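Putative pectin lyase (Geobacillus virus E2, PDB 7CHU) serves as the tailspike of a thermophilic bacteriophage and probably binds, and perhaps also cleaves, polysaccharide on the host cell surface during invasion. Local coordinates at residues 125-130 / 154-159; 183-188 / 207-212; 491-496 / 507-512. All blocks are in the same frame, centred on the assembly; numbering follows the deposited sequence.

Overall arrangement
Interactions 1, 2 and 3 follow one another along the chain, each closing before the next opens. Interactions 1 and 2 belong to adjacent parts of the parallel beta-helix: their centres lie 11 Å apart, strands 156-160 and 187-195 are neighbours, and probable backbone hydrogen bonds from Gly154 to Asp185 and from Val157 to Ile187 link them directly. Interaction 3 is remote, its centre 91 Å from that of interaction 1 and 85 Å from that of interaction 2. It lies in the small antiparallel sheet of strands 494-498, 503-507 and 513-515, where subunits of the trimer meet. The first two contacts thus build the solenoid within one chain, whereas the third borders the interface between chains.

Interaction 1. Residues 125-130 / 154-159; sequences TSKITI and GNPVFE
The Phe158 ring meets Ile128 edge-on: CG2 of Ile128 lies in the ring plane, 3.8 Å from Phe158 CD1, with the two side chains side by side and pointing the same way. Ile130 comes in obliquely, its CD1 4.0 Å from the same CD1 atom of Phe158. Glu159 and Thr129 leave the strand pair on the face away from Phe158, and the Glu159 carboxylate, the second flat group, then leans toward Lys127. Lys127 NZ reaches Glu159 OE1 at 3.0 Å from above the carboxylate plane, 42° out of it, and forms a salt bridge. Lys127 stretches CG away from its own backbone N and then bends at chi3 (64°), which turns the ammonium group toward the acid; the extended Glu159 chain brings the carboxylate to meet it. Long, flexible residues suit this partly exposed side, where the methylenes of Lys127 also lie against the Pro156 ring and Glu159 CB. Along the backbone, Ile128 and Thr129 pair in parallel register with Phe158 and Glu159. Ile128 N gives a hydrogen bond to Val157 O (2.9 Å), Glu159 N to Ile128 O (2.8 Å) and Ile130 N to Glu159 O (2.7 Å), the last two nearly straight. A water accepts from both Lys127 N and Asn155 ND2, bridging the two segments just ahead of the first backbone N-H...O bond. The arrangement belongs to the N-terminal part of the parallel beta-helix, right-handed as expected of the pectate lyase-like family. Branched aliphatic and aromatic residues fill its buried face: Ile128 packs against Ile94 and Ile98 of helix 91-99, while Phe158 and Ile130 meet Leu137 of strand 135-139, and Phe158 also touches Ile147 and Ile179 of strands 145-149 and 177-180.

Interaction 2. Residues 183-188 / 207-212; sequences NNDCIG and CANHGL
Residues 183-188 and 207-212 run alongside each other as irregular chain joined by backbone bonds: Ala208 N bonds to Asn184 O (2.9 Å), Asn209 N to Cys186 O (3.2 Å), and Gly188 N makes two weak bonds, to His210 O and Gly211 O. This is a turn region of a parallel beta-helix, the fold of pectate lyase-like proteins, where successive coils stack through their corners as well as their strands. An inverse gamma turn centred on Asp185 kinks the first segment, so that Asn184 O takes a weak bond from Cys186 N in addition to the one from Ala208. The small methyl group of Ala208 fits close against that kink, packing on Asn184 O and Asn183 O.

Asp185 and Asn209 make the polar link. With CG of Asp185 swung opposite its backbone N (chi1 -176°), OD1 presents its syn lone pair to Asn209 ND2 at 2.9 Å. The carboxylate and amide planes are only 12° apart, and the bond is nearly straight. The other end of the same amide is used too: Asn209 OD1 accepts from His210 N, which fixes the rotation of the side chain. An amide suits this place because it can give to an acid and take from a backbone N-H at once. Ile187 CG1 rests 3.4 Å from Asn209 OD1, and Ile187 CA makes a CH...O contact with His210 O at 3.1 Å. The His210 ring has its partners elsewhere, ND1 bonding to His238 N and the ring meeting that of Tyr241. Glycine suits position 188 because a CB there would run into Gly211 O and crowd Cys207 SG; without one the corner closes up, with Cys207 SG 3.5 Å from Gly188 CA. That sulfur stands 4.2 Å from Cys186 SG, in van der Waals contact and without a disulfide.

Interaction 3. Residues 491-496 / 507-512; sequences LNNSLF and KDNTGT
Asn493 and Asn509 meet through different first torsions: CG of Asn493 lies opposite its carbonyl carbon (chi1 -64°), while CG of Asn509 extends away from the backbone N (chi1 -163°). The two amides end side by side, their planes only 12° apart, and Asn493 ND2 gives a hydrogen bond to Asn509 OD1 at 3.1 Å. Two waters reinforce the link, one joining Asn492 ND2 to Asn509 OD1, the other Asn493 OD1 to Asn509 N.

Asn493 has a positive phi, which asparagine tolerates better than most residues, and with Ser494 it faces Lys507 in a G1 beta bulge. Ser494 and Lys507 form an antiparallel hydrogen-bonded pair: Lys507 O takes a bond from Ser494 N at 3.0 Å in the carbonyl plane, plus a weak one from Asn493 N; Lys507 N answers to Ser494 O at 2.9 Å. The Lys507 methylenes lie over Leu491 O, with CD at 3.5 Å, and a bend at chi3 takes NZ to Thr490 O.

Directly after Lys507 the chain makes a type I turn from Asp508 to Gly511. Asp508 OD1 accepts from Thr510 N, which makes an Asx turn, and in addition from Thr510 OG1 at 2.6 Å; Gly511 ends the turn with a positive phi. Ser494 OG donates to Leu491 O at 2.6 Å and also bonds Thr481 OG1 of the second subunit, whose strand continues the sheet. Polar side chains thus take over where the pairing gives out beyond Lys507: the Asp508 carboxylate, the Asn493 and Asn509 amides and two waters supplement the backbone bonds round the turn, beside the trimer interface.

Interaction 1. Residues 125-130 / 154-159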
ATOM      1  N   THR A 125      28.807 -19.598  13.403  1.00 18.68           N
ATOM      2  CA  THR A 125      29.367 -19.487  14.744  1.00 20.95           C
ATOM      3  C   THR A 125      30.079 -18.170  15.005  1.00 20.44           C
ATOM      4  O   THR A 125      30.495 -17.926  16.142  1.00 16.90           O
ATOM      5  CB  THR A 125      30.357 -20.634  15.022  1.00 18.71           C
ATOM      6  OG1 THR A 125      31.452 -20.558  14.100  1.00 19.19           O
ATOM      7  CG2 THR A 125      29.663 -21.987  14.867  1.00 19.77           C
ATOM      8  N   SER A 126      30.245 -17.326  13.997  1.00 17.61           N
ATOM      9  CA  SER A 126      30.805 -16.010  14.216  1.00 18.22           C
ATOM     10  C   SER A 126      30.336 -15.111  13.088  1.00 16.94           C
ATOM     11  O   SER A 126      29.836 -15.575  12.058  1.00 16.27           O
ATOM     12  CB  SER A 126      32.338 -16.035  14.311  1.00 25.91           C
ATOM     13  OG  SER A 126      32.941 -16.310  13.064  1.00 22.65           O
ATOM     14  N   LYS A 127      30.503 -13.814  13.316  1.00 14.61           N
ATOM     15  CA  LYS A 127      29.942 -12.777  12.463  1.00 17.83           C
ATOM     16  C   LYS A 127      30.398 -12.959  11.020  1.00 19.12           C
ATOM     17  O   LYS A 127      31.585 -13.182  10.757  1.00 16.10           O
ATOM     18  CB  LYS A 127      30.385 -11.419  13.003  1.00 19.95           C
ATOM     19  CG  LYS A 127      29.984 -10.233  12.164  1.00 22.46           C
ATOM     20  CD  LYS A 127      30.535  -8.921  12.764  1.00 21.85           C
ATOM     21  CE  LYS A 127      32.065  -8.848  12.774  1.00 27.50           C
ATOM     22  NZ  LYS A 127      32.518  -7.456  13.107  1.00 22.35           N
ATOM     23  N   ILE A 128      29.448 -12.867  10.088  1.00 13.88           N
ATOM     24  CA  ILE A 128      29.719 -12.872   8.652  1.00 15.65           C
ATOM     25  C   ILE A 128      29.544 -11.455   8.130  1.00 16.83           C
ATOM     26  O   ILE A 128      28.495 -10.840   8.339  1.00 16.23           O
ATOM     27  CB  ILE A 128      28.795 -13.859   7.915  1.00 16.90           C
ATOM     28  CG1 ILE A 128      29.171 -15.305   8.288  1.00 16.91           C
ATOM     29  CG2 ILE A 128      28.890 -13.652   6.396  1.00 14.45           C
ATOM     30  CD1 ILE A 128      28.125 -16.326   7.878  1.00 19.49           C
ATOM     31  N   THR A 129      30.546 -10.947   7.420  1.00 15.78           N
ATOM     32  CA  THR A 129      30.575  -9.543   7.045  1.00 17.26           C
ATOM     33  C   THR A 129      30.399  -9.379   5.540  1.00 17.57           C
ATOM     34  O   THR A 129      30.977 -10.125   4.744  1.00 15.14           O
ATOM     35  CB  THR A 129      31.886  -8.886   7.506  1.00 20.64           C
ATOM     36  OG1 THR A 129      32.996  -9.518   6.853  1.00 26.96           O
ATOM     37  CG2 THR A 129      32.057  -9.020   9.022  1.00 16.35           C
ATOM     38  N   ILE A 130      29.604  -8.386   5.169  1.00 16.66           N
ATOM     39  CA  ILE A 130      29.395  -7.973   3.792  1.00 16.43           C
ATOM     40  C   ILE A 130      29.865  -6.522   3.728  1.00 21.33           C
ATOM     41  O   ILE A 130      29.201  -5.624   4.272  1.00 15.60           O
ATOM     42  CB  ILE A 130      27.920  -8.101   3.372  1.00 16.44           C
ATOM     43  CG1 ILE A 130      27.442  -9.552   3.476  1.00 17.95           C
ATOM     44  CG2 ILE A 130      27.746  -7.651   1.913  1.00 14.93           C
ATOM     45  CD1 ILE A 130      26.947  -9.991   4.834  1.00 13.87           C
ATOM     46  N   GLY A 154      27.018 -11.022  21.269  1.00 19.94           N
ATOM     47  CA  GLY A 154      26.327  -9.815  20.868  1.00 18.20           C
ATOM     48  C   GLY A 154      26.587  -9.370  19.443  1.00 21.82           C
ATOM     49  O   GLY A 154      26.020  -8.359  19.018  1.00 20.50           O
ATOM     50  N   ASN A 155      27.416 -10.091  18.687  1.00 19.20           N
ATOM     51  CA  ASN A 155      27.678  -9.729  17.302  1.00 19.65           C
ATOM     52  C   ASN A 155      26.509 -10.117  16.408  1.00 18.12           C
ATOM     53  O   ASN A 155      25.700 -10.976  16.764  1.00 15.21           O
ATOM     54  CB  ASN A 155      28.944 -10.417  16.786  1.00 16.73           C
ATOM     55  CG  ASN A 155      30.203  -9.581  17.016  1.00 20.85           C
ATOM     56  OD1 ASN A 155      30.127  -8.402  17.365  1.00 20.13           O
ATOM     57  ND2 ASN A 155      31.364 -10.196  16.825  1.00 18.54           N
ATOM     58  N   PRO A 156      26.412  -9.508  15.228  1.00 18.27           N
ATOM     59  CA  PRO A 156      25.382  -9.920  14.268  1.00 17.90           C
ATOM     60  C   PRO A 156      25.781 -11.185  13.523  1.00 17.79           C
ATOM     61  O   PRO A 156      26.958 -11.531  13.432  1.00 17.52           O
ATOM     62  CB  PRO A 156      25.283  -8.727  13.314  1.00 14.18           C
ATOM     63  CG  PRO A 156      26.596  -8.011  13.440  1.00 17.72           C
ATOM     64  CD  PRO A 156      27.052  -8.231  14.853  1.00 16.30           C
ATOM     65  N   VAL A 157      24.762 -11.889  13.013  1.00 15.14           N
ATOM     66  CA  VAL A 157      25.008 -13.022  12.122  1.00 16.50           C
ATOM     67  C   VAL A 157      25.527 -12.514  10.785  1.00 18.08           C
ATOM     68  O   VAL A 157      26.579 -12.947  10.299  1.00 15.89           O
ATOM     69  CB  VAL A 157      23.729 -13.863  11.942  1.00 16.25           C
ATOM     70  CG1 VAL A 157      23.999 -15.042  11.029  1.00 17.58           C
ATOM     71  CG2 VAL A 157      23.233 -14.373  13.262  1.00 19.15           C
ATOM     72  N   PHE A 158      24.814 -11.553  10.191  1.00 14.82           N
ATOM     73  CA  PHE A 158      25.249 -10.866   8.980  1.00 16.90           C
ATOM     74  C   PHE A 158      25.452  -9.399   9.322  1.00 17.79           C
ATOM     75  O   PHE A 158      24.491  -8.715   9.688  1.00 13.87           O
ATOM     76  CB  PHE A 158      24.210 -10.981   7.857  1.00 15.15           C
ATOM     77  CG  PHE A 158      24.071 -12.353   7.286  1.00 16.94           C
ATOM     78  CD1 PHE A 158      25.177 -13.032   6.784  1.00 18.64           C
ATOM     79  CD2 PHE A 158      22.822 -12.955   7.210  1.00 18.33           C
ATOM     80  CE1 PHE A 158      25.035 -14.296   6.233  1.00 21.22           C
ATOM     81  CE2 PHE A 158      22.675 -14.213   6.658  1.00 18.93           C
ATOM     82  CZ  PHE A 158      23.775 -14.889   6.175  1.00 16.09           C
ATOM     83  N   GLU A 159      26.677  -8.902   9.125  1.00 13.74           N
ATOM     84  CA  GLU A 159      27.000  -7.490   9.281  1.00 15.17           C
ATOM     85  C   GLU A 159      27.215  -6.873   7.900  1.00 17.21           C
ATOM     86  O   GLU A 159      28.175  -7.229   7.201  1.00 17.17           O
ATOM     87  CB  GLU A 159      28.250  -7.307  10.160  1.00 14.78           C
ATOM     88  CG  GLU A 159      28.527  -5.836  10.520  1.00 16.65           C
ATOM     89  CD  GLU A 159      29.900  -5.593  11.210  1.00 22.88           C
ATOM     90  OE1 GLU A 159      30.894  -6.284  10.893  1.00 27.01           O
ATOM     91  OE2 GLU A 159      29.994  -4.683  12.061  1.00 27.43           O
TER
HETATM   92  O   HOH W   1      31.557 -13.158  16.251  1.00 10.56           O

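Interaction 2. Residues 183-188 / 207-212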
ATOM      1  N   ASN A 183      17.771 -18.146  20.345  1.00 18.00           N
ATOM      2  CA  ASN A 183      17.719 -17.516  21.666  1.00 18.86           C
ATOM      3  C   ASN A 183      19.097 -17.164  22.196  1.00 20.96           C
ATOM      4  O   ASN A 183      19.247 -16.859  23.383  1.00 20.06           O
ATOM      5  CB  ASN A 183      16.970 -18.390  22.673  1.00 23.09           C
ATOM      6  CG  ASN A 183      15.513 -18.563  22.298  1.00 22.47           C
ATOM      7  OD1 ASN A 183      15.005 -19.678  22.214  1.00 26.91           O
ATOM      8  ND2 ASN A 183      14.850 -17.456  22.023  1.00 18.31           N
ATOM      9  N   ASN A 184      20.106 -17.172  21.332  1.00 17.15           N
ATOM     10  CA  ASN A 184      21.434 -16.739  21.727  1.00 18.85           C
ATOM     11  C   ASN A 184      21.553 -15.216  21.702  1.00 21.03           C
ATOM     12  O   ASN A 184      20.755 -14.511  21.075  1.00 18.04           O
ATOM     13  CB  ASN A 184      22.485 -17.362  20.818  1.00 20.54           C
ATOM     14  CG  ASN A 184      22.549 -18.862  20.974  1.00 20.69           C
ATOM     15  OD1 ASN A 184      22.508 -19.617  20.001  1.00 21.42           O
ATOM     16  ND2 ASN A 184      22.627 -19.303  22.203  1.00 18.84           N
ATOM     17  N   ASP A 185      22.576 -14.712  22.394  1.00 18.84           N
ATOM     18  CA  ASP A 185      22.852 -13.270  22.419  1.00 20.05           C
ATOM     19  C   ASP A 185      23.609 -12.880  21.152  1.00 20.61           C
ATOM     20  O   ASP A 185      24.839 -12.734  21.133  1.00 19.98           O
ATOM     21  CB  ASP A 185      23.626 -12.876  23.668  1.00 22.62           C
ATOM     22  CG  ASP A 185      23.837 -11.379  23.770  1.00 24.57           C
ATOM     23  OD1 ASP A 185      23.299 -10.608  22.932  1.00 21.97           O
ATOM     24  OD2 ASP A 185      24.554 -10.967  24.698  1.00 29.57           O
ATOM     25  N   CYS A 186      22.842 -12.709  20.072  1.00 16.38           N
ATOM     26  CA  CYS A 186      23.348 -12.256  18.781  1.00 17.10           C
ATOM     27  C   CYS A 186      22.327 -11.307  18.167  1.00 14.66           C
ATOM     28  O   CYS A 186      21.142 -11.355  18.501  1.00 14.15           O
ATOM     29  CB  CYS A 186      23.647 -13.425  17.831  1.00 15.35           C
ATOM     30  SG  CYS A 186      22.163 -14.358  17.332  1.00 20.96           S
ATOM     31  N   ILE A 187      22.804 -10.411  17.301  1.00 13.50           N
ATOM     32  CA  ILE A 187      21.951  -9.622  16.420  1.00 12.81           C
ATOM     33  C   ILE A 187      21.697 -10.457  15.166  1.00 13.44           C
ATOM     34  O   ILE A 187      22.597 -11.144  14.689  1.00 15.84           O
ATOM     35  CB  ILE A 187      22.619  -8.274  16.080  1.00 13.84           C
ATOM     36  CG1 ILE A 187      22.777  -7.416  17.354  1.00 18.91           C
ATOM     37  CG2 ILE A 187      21.828  -7.522  14.963  1.00 12.31           C
ATOM     38  CD1 ILE A 187      23.795  -6.292  17.210  1.00 18.60           C
ATOM     39  N   GLY A 188      20.475 -10.438  14.646  1.00 16.61           N
ATOM     40  CA  GLY A 188      20.228 -11.217  13.449  1.00 14.37           C
ATOM     41  C   GLY A 188      20.926 -10.614  12.258  1.00 13.73           C
ATOM     42  O   GLY A 188      21.770 -11.252  11.621  1.00 15.56           O
ATOM     43  N   CYS A 207      16.470 -14.005  18.155  1.00 12.73           N
ATOM     44  CA  CYS A 207      17.743 -13.358  18.474  1.00 16.34           C
ATOM     45  C   CYS A 207      17.570 -12.612  19.794  1.00 15.56           C
ATOM     46  O   CYS A 207      16.678 -11.774  19.915  1.00 16.10           O
ATOM     47  CB  CYS A 207      18.154 -12.390  17.368  1.00 14.82           C
ATOM     48  SG  CYS A 207      18.419 -13.162  15.786  1.00 16.60           S
ATOM     49  N   ALA A 208      18.429 -12.889  20.771  1.00 15.66           N
ATOM     50  CA  ALA A 208      18.247 -12.258  22.080  1.00 17.19           C
ATOM     51  C   ALA A 208      18.865 -10.861  22.161  1.00 18.55           C
ATOM     52  O   ALA A 208      18.608 -10.127  23.128  1.00 18.15           O
ATOM     53  CB  ALA A 208      18.801 -13.167  23.177  1.00 17.06           C
ATOM     54  N   ASN A 209      19.655 -10.466  21.174  1.00 17.33           N
ATOM     55  CA  ASN A 209      20.034  -9.071  21.003  1.00 16.74           C
ATOM     56  C   ASN A 209      19.008  -8.447  20.049  1.00 15.05           C
ATOM     57  O   ASN A 209      17.909  -8.981  19.892  1.00 16.83           O
ATOM     58  CB  ASN A 209      21.485  -8.991  20.522  1.00 16.91           C
ATOM     59  CG  ASN A 209      22.209  -7.753  21.013  1.00 17.98           C
ATOM     60  OD1 ASN A 209      21.923  -6.641  20.571  1.00 16.77           O
ATOM     61  ND2 ASN A 209      23.186  -7.945  21.900  1.00 18.53           N
ATOM     62  N   HIS A 210      19.314  -7.308  19.431  1.00 17.13           N
ATOM     63  CA  HIS A 210      18.395  -6.744  18.450  1.00 13.74           C
ATOM     64  C   HIS A 210      18.158  -7.761  17.335  1.00 14.23           C
ATOM     65  O   HIS A 210      19.055  -8.536  16.985  1.00 15.07           O
ATOM     66  CB  HIS A 210      18.960  -5.459  17.839  1.00 11.73           C
ATOM     67  CG  HIS A 210      19.252  -4.365  18.822  1.00 15.96           C
ATOM     68  ND1 HIS A 210      18.317  -3.887  19.726  1.00 13.23           N
ATOM     69  CD2 HIS A 210      20.362  -3.609  18.992  1.00 13.95           C
ATOM     70  CE1 HIS A 210      18.854  -2.897  20.417  1.00 15.79           C
ATOM     71  NE2 HIS A 210      20.089  -2.702  19.984  1.00 16.54           N
ATOM     72  N   GLY A 211      16.946  -7.777  16.793  1.00 16.04           N
ATOM     73  CA  GLY A 211      16.672  -8.656  15.666  1.00 15.27           C
ATOM     74  C   GLY A 211      17.331  -8.084  14.433  1.00 13.44           C
ATOM     75  O   GLY A 211      18.166  -8.726  13.794  1.00 16.77           O
ATOM     76  N   LEU A 212      16.963  -6.853  14.107  1.00 12.67           N
ATOM     77  CA  LEU A 212      17.521  -6.113  12.984  1.00 13.22           C
ATOM     78  C   LEU A 212      18.017  -4.785  13.544  1.00 16.68           C
ATOM     79  O   LEU A 212      17.237  -4.020  14.116  1.00 17.00           O
ATOM     80  CB  LEU A 212      16.461  -5.921  11.891  1.00 15.06           C
ATOM     81  CG  LEU A 212      16.724  -5.029  10.684  1.00 16.13           C
ATOM     82  CD1 LEU A 212      17.848  -5.641   9.843  1.00 16.66           C
ATOM     83  CD2 LEU A 212      15.444  -4.876   9.857  1.00 16.65           C
TER

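Interaction 3. Residues 491-496 / 507-512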
ATOM      1  N   LEU A 491     -33.379  48.696  11.525  1.00 20.31           N
ATOM      2  CA  LEU A 491     -34.490  48.274  10.695  1.00 19.80           C
ATOM      3  C   LEU A 491     -35.799  48.411  11.470  1.00 18.83           C
ATOM      4  O   LEU A 491     -35.803  48.541  12.691  1.00 17.55           O
ATOM      5  CB  LEU A 491     -34.301  46.822  10.269  1.00 18.43           C
ATOM      6  CG  LEU A 491     -33.004  46.495   9.525  1.00 22.38           C
ATOM      7  CD1 LEU A 491     -32.916  44.999   9.353  1.00 22.17           C
ATOM      8  CD2 LEU A 491     -32.975  47.214   8.205  1.00 25.36           C
ATOM      9  N   ASN A 492     -36.918  48.358  10.748  1.00 17.73           N
ATOM     10  CA  ASN A 492     -38.225  48.295  11.390  1.00 18.02           C
ATOM     11  C   ASN A 492     -38.316  47.105  12.343  1.00 20.40           C
ATOM     12  O   ASN A 492     -37.694  46.057  12.130  1.00 17.35           O
ATOM     13  CB  ASN A 492     -39.323  48.206  10.346  1.00 19.75           C
ATOM     14  CG  ASN A 492     -39.539  49.517   9.645  1.00 21.92           C
ATOM     15  OD1 ASN A 492     -38.828  50.490   9.905  1.00 21.32           O
ATOM     16  ND2 ASN A 492     -40.514  49.561   8.752  1.00 26.24           N
ATOM     17  N   ASN A 493     -39.076  47.299  13.429  1.00 15.56           N
ATOM     18  CA  ASN A 493     -39.326  46.260  14.439  1.00 17.02           C
ATOM     19  C   ASN A 493     -38.053  45.908  15.204  1.00 18.13           C
ATOM     20  O   ASN A 493     -37.827  44.755  15.578  1.00 17.37           O
ATOM     21  CB  ASN A 493     -39.976  45.019  13.821  1.00 18.79           C
ATOM     22  CG  ASN A 493     -41.378  45.314  13.259  1.00 17.84           C
ATOM     23  OD1 ASN A 493     -42.229  45.872  13.942  1.00 17.87           O
ATOM     24  ND2 ASN A 493     -41.601  44.951  12.026  1.00 20.11           N
ATOM     25  N   SER A 494     -37.245  46.930  15.499  1.00 18.67           N
ATOM     26  CA  SER A 494     -35.933  46.757  16.111  1.00 15.80           C
ATOM     27  C   SER A 494     -35.911  47.308  17.527  1.00 15.84           C
ATOM     28  O   SER A 494     -36.245  48.475  17.749  1.00 15.17           O
ATOM     29  CB  SER A 494     -34.854  47.466  15.297  1.00 16.26           C
ATOM     30  OG  SER A 494     -34.624  46.762  14.100  1.00 19.79           O
ATOM     31  N   LEU A 495     -35.467  46.484  18.466  1.00 16.12           N
ATOM     32  CA  LEU A 495     -35.207  46.906  19.839  1.00 18.49           C
ATOM     33  C   LEU A 495     -33.708  47.163  19.995  1.00 17.21           C
ATOM     34  O   LEU A 495     -32.889  46.356  19.541  1.00 16.22           O
ATOM     35  CB  LEU A 495     -35.692  45.830  20.807  1.00 21.00           C
ATOM     36  CG  LEU A 495     -35.762  46.070  22.306  1.00 21.80           C
ATOM     37  CD1 LEU A 495     -36.812  47.140  22.653  1.00 14.50           C
ATOM     38  CD2 LEU A 495     -36.083  44.735  22.957  1.00 23.51           C
ATOM     39  N   PHE A 496     -33.350  48.304  20.592  1.00 18.11           N
ATOM     40  CA  PHE A 496     -31.948  48.718  20.717  1.00 18.04           C
ATOM     41  C   PHE A 496     -31.836  49.752  21.832  1.00 17.50           C
ATOM     42  O   PHE A 496     -32.826  50.356  22.235  1.00 17.36           O
ATOM     43  CB  PHE A 496     -31.405  49.310  19.412  1.00 14.38           C
ATOM     44  CG  PHE A 496     -32.070  50.607  18.999  1.00 17.80           C
ATOM     45  CD1 PHE A 496     -31.384  51.811  19.064  1.00 18.02           C
ATOM     46  CD2 PHE A 496     -33.386  50.613  18.541  1.00 18.05           C
ATOM     47  CE1 PHE A 496     -32.002  53.001  18.678  1.00 18.41           C
ATOM     48  CE2 PHE A 496     -34.015  51.792  18.151  1.00 18.55           C
ATOM     49  CZ  PHE A 496     -33.319  52.990  18.216  1.00 19.90           C
ATOM     50  N   LYS A 507     -37.804  50.845  17.300  1.00 17.72           N
ATOM     51  CA  LYS A 507     -38.318  51.345  16.028  1.00 17.04           C
ATOM     52  C   LYS A 507     -39.402  50.387  15.565  1.00 19.35           C
ATOM     53  O   LYS A 507     -39.119  49.225  15.244  1.00 15.31           O
ATOM     54  CB  LYS A 507     -37.223  51.477  14.974  1.00 20.28           C
ATOM     55  CG  LYS A 507     -37.755  51.858  13.600  1.00 20.33           C
ATOM     56  CD  LYS A 507     -36.616  51.984  12.545  1.00 22.14           C
ATOM     57  CE  LYS A 507     -35.900  53.324  12.669  1.00 23.87           C
ATOM     58  NZ  LYS A 507     -34.803  53.507  11.664  1.00 20.98           N
ATOM     59  N   ASP A 508     -40.645  50.866  15.503  1.00 17.68           N
ATOM     60  CA  ASP A 508     -41.741  49.923  15.325  1.00 18.30           C
ATOM     61  C   ASP A 508     -41.998  49.669  13.838  1.00 17.16           C
ATOM     62  O   ASP A 508     -41.253  50.099  12.951  1.00 17.91           O
ATOM     63  CB  ASP A 508     -42.994  50.374  16.093  1.00 18.94           C
ATOM     64  CG  ASP A 508     -43.596  51.688  15.580  1.00 22.48           C
ATOM     65  OD1 ASP A 508     -43.231  52.131  14.463  1.00 19.61           O
ATOM     66  OD2 ASP A 508     -44.452  52.270  16.309  1.00 23.79           O
ATOM     67  N   ASN A 509     -43.075  48.937  13.571  1.00 18.16           N
ATOM     68  CA  ASN A 509     -43.422  48.552  12.214  1.00 21.58           C
ATOM     69  C   ASN A 509     -43.682  49.747  11.310  1.00 19.15           C
ATOM     70  O   ASN A 509     -43.642  49.591  10.090  1.00 21.33           O
ATOM     71  CB  ASN A 509     -44.645  47.645  12.237  1.00 18.78           C
ATOM     72  CG  ASN A 509     -44.830  46.879  10.927  1.00 21.81           C
ATOM     73  OD1 ASN A 509     -43.927  46.185  10.455  1.00 24.82           O
ATOM     74  ND2 ASN A 509     -45.991  47.033  10.333  1.00 20.55           N
ATOM     75  N   THR A 510     -43.960  50.924  11.863  1.00 18.94           N
ATOM     76  CA  THR A 510     -44.183  52.106  11.034  1.00 17.97           C
ATOM     77  C   THR A 510     -42.883  52.839  10.703  1.00 20.25           C
ATOM     78  O   THR A 510     -42.924  53.887  10.045  1.00 20.07           O
ATOM     79  CB  THR A 510     -45.175  53.076  11.724  1.00 19.72           C
ATOM     80  OG1 THR A 510     -44.537  53.740  12.827  1.00 18.56           O
ATOM     81  CG2 THR A 510     -46.414  52.330  12.232  1.00 21.02           C
ATOM     82  N   GLY A 511     -41.733  52.327  11.159  1.00 20.05           N
ATOM     83  CA  GLY A 511     -40.476  53.008  10.952  1.00 18.60           C
ATOM     84  C   GLY A 511     -40.202  54.153  11.903  1.00 19.99           C
ATOM     85  O   GLY A 511     -39.218  54.879  11.714  1.00 22.38           O
ATOM     86  N   THR A 512     -41.019  54.321  12.926  1.00 17.40           N
ATOM     87  CA  THR A 512     -40.888  55.406  13.890  1.00 20.41           C
ATOM     88  C   THR A 512     -40.148  54.918  15.138  1.00 18.44           C
ATOM     89  O   THR A 512     -40.492  53.875  15.706  1.00 17.00           O
ATOM     90  CB  THR A 512     -42.285  55.931  14.238  1.00 20.80           C
ATOM     91  OG1 THR A 512     -42.951  56.312  13.028  1.00 18.53           O
ATOM     92  CG2 THR A 512     -42.229  57.130  15.183  1.00 22.04           C
TER
HETATM   93  O   HOH W   2     -42.248  47.186   8.626  1.00 22.40           O
HETATM   94  O   HOH W   3     -43.739  47.076  15.800  1.00 19.40           O